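Local coordinates for beta-galacturonidase (Eisenbergiella tayi, PDB 6NCW), which hydrolyses beta-galacturonides as a glycoside hydrolase of family 2 from the human gut microbiome, at residues 524-528 with 529-533. Residues are numbered along the deposited sequence; the frame is centred on the assembly and turned at random.
Sequences SRPRT and MNNKG
R525 sets out beside the carbonyl of M529: its CB sits 3.2 Å from M529 O, and CG stays near the same oxygen. A bend at chi2 (-68°) keeps the chain alongside the backbone, where CD is 3.4 Å from M529 O and also approaches N530 CA. NE then lies 3.6 Å from ND2 of N530, whose side chain runs beside the arginine and points the same way, with its amide plane steeply inclined (73°) to the guanidinium. CZ and NH2 lie between two neighbours, NH2 3.8 Å from N530 ND2 and both near K532 NZ. K532 crosses the arginine at about a right angle and sets NZ over one guanidinium face, toward the rim, 3.9 Å from R525 NH1. NH1 itself turns back to S524 O, while D131 forms a salt bridge with R525 NE and a hydrogen bond with N530 ND2, and K532 NZ is hydrogen-bonded to the hydroxyl of Y434.

N530 and K532 form the N-x-K motif of family 2 uronidases, which starts on the short strand 529-530 and runs into the loop after it, within the TIM-barrel domain. Both residues and R525 belong to the site that binds alpha-D-galacturonate; here glycerol lies beside R525. As in relatives, the motif probably addresses the sugar carboxylate. An Asx turn, K532 N to N530 OD1, ties its two ends together.

The intervening N531 points the other way, into the 526-529 turn. Its ND2 makes a nearly straight bond (171°) to P526 O, 3.0 Å away, while M529 N reaches that oxygen from the opposite face. N531 OD1 is gripped side-on by R527 NE and NH2, each at 3.0 Å and in the guanidinium plane, and M529 CG packs over one face of that guanidinium. E537 and D514 hold R527 further by salt bridges, and Y474 of the second subunit packs on both R527 and M529.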
loop_
_atom_site.group_PDB
_atom_site.type_symbol
_atom_site.label_atom_id
_atom_site.label_comp_id
_atom_site.label_asym_id
_atom_site.label_seq_id
_atom_site.Cartn_x
_atom_site.Cartn_y
_atom_site.Cartn_z
ATOM N N SER A 524 -19.300 6.242 6.079
ATOM C CA SER A 524 -18.760 5.655 7.293
ATOM C C SER A 524 -17.992 4.376 7.022
ATOM O O SER A 524 -17.691 3.645 7.968
ATOM C CB SER A 524 -19.881 5.361 8.283
ATOM O OG SER A 524 -20.781 4.423 7.718
ATOM N N ARG A 525 -17.675 4.085 5.759
ATOM C CA ARG A 525 -17.071 2.809 5.371
ATOM C C ARG A 525 -15.912 3.071 4.420
ATOM O O ARG A 525 -16.086 3.030 3.192
ATOM C CB ARG A 525 -18.105 1.879 4.731
ATOM C CG ARG A 525 -19.167 1.364 5.677
ATOM C CD ARG A 525 -18.562 0.417 6.683
ATOM N NE ARG A 525 -19.541 -0.123 7.635
ATOM C CZ ARG A 525 -19.774 0.395 8.841
ATOM N NH1 ARG A 525 -19.099 1.474 9.234
ATOM N NH2 ARG A 525 -20.664 -0.169 9.659
ATOM N N PRO A 526 -14.716 3.343 4.950
ATOM C CA PRO A 526 -13.545 3.556 4.085
ATOM C C PRO A 526 -13.445 2.484 3.008
ATOM O O PRO A 526 -13.681 1.296 3.259
ATOM C CB PRO A 526 -12.361 3.480 5.063
ATOM C CG PRO A 526 -12.936 3.898 6.390
ATOM C CD PRO A 526 -14.384 3.407 6.381
ATOM N N ARG A 527 -13.103 2.924 1.791
ATOM C CA ARG A 527 -12.955 2.062 0.622
ATOM C C ARG A 527 -14.267 1.408 0.188
ATOM O O ARG A 527 -14.236 0.438 -0.585
ATOM C CB ARG A 527 -11.904 0.962 0.855
ATOM C CG ARG A 527 -10.617 1.409 1.581
ATOM C CD ARG A 527 -9.616 0.255 1.600
ATOM N NE ARG A 527 -10.092 -0.793 2.485
ATOM C CZ ARG A 527 -9.929 -2.090 2.273
ATOM N NH1 ARG A 527 -9.277 -2.512 1.192
ATOM N NH2 ARG A 527 -10.419 -2.970 3.142
ATOM N N THR A 528 -15.420 1.909 0.656
ATOM C CA THR A 528 -16.712 1.233 0.480
ATOM C C THR A 528 -16.565 -0.243 0.874
ATOM O O THR A 528 -16.935 -1.178 0.141
ATOM C CB THR A 528 -17.252 1.407 -0.951
ATOM O OG1 THR A 528 -17.327 2.801 -1.264
ATOM C CG2 THR A 528 -18.676 0.845 -1.106
ATOM N N MET A 529 -15.948 -0.434 2.041
ATOM C CA MET A 529 -15.722 -1.732 2.659
ATOM C C MET A 529 -16.064 -1.586 4.127
ATOM O O MET A 529 -15.912 -0.500 4.691
ATOM C CB MET A 529 -14.259 -2.205 2.560
ATOM C CG MET A 529 -13.705 -2.337 1.165
ATOM S SD MET A 529 -14.328 -3.752 0.224
ATOM C CE MET A 529 -13.503 -5.113 1.054
ATOM N N ASN A 530 -16.528 -2.674 4.736
ATOM C CA ASN A 530 -16.494 -2.796 6.190
ATOM C C ASN A 530 -15.104 -3.315 6.531
ATOM O O ASN A 530 -14.711 -4.393 6.067
ATOM C CB ASN A 530 -17.595 -3.735 6.700
ATOM C CG ASN A 530 -17.680 -3.790 8.241
ATOM O OD1 ASN A 530 -16.730 -4.179 8.914
ATOM N ND2 ASN A 530 -18.834 -3.427 8.788
ATOM N N ASN A 531 -14.341 -2.530 7.298
ATOM C CA ASN A 531 -12.914 -2.769 7.480
ATOM C C ASN A 531 -12.583 -3.447 8.799
ATOM O O ASN A 531 -11.435 -3.355 9.265
ATOM C CB ASN A 531 -12.142 -1.447 7.384
ATOM C CG ASN A 531 -12.326 -0.775 6.050
ATOM O OD1 ASN A 531 -11.599 -1.064 5.115
ATOM N ND2 ASN A 531 -13.298 0.133 5.957
ATOM N N LYS A 532 -13.551 -4.110 9.422
ATOM C CA LYS A 532 -13.319 -4.652 10.747
ATOM C C LYS A 532 -12.822 -6.077 10.696
ATOM O O LYS A 532 -12.799 -6.754 11.729
ATOM C CB LYS A 532 -14.586 -4.531 11.582
ATOM C CG LYS A 532 -15.049 -3.063 11.719
ATOM C CD LYS A 532 -16.110 -2.891 12.789
ATOM C CE LYS A 532 -16.576 -1.429 12.885
ATOM N NZ LYS A 532 -17.383 -1.007 11.726
ATOM N N GLY A 533 -12.424 -6.551 9.517
ATOM C CA GLY A 533 -11.825 -7.865 9.434
ATOM C C GLY A 533 -10.567 -7.951 10.278
ATOM O O GLY A 533 -9.831 -6.974 10.457
#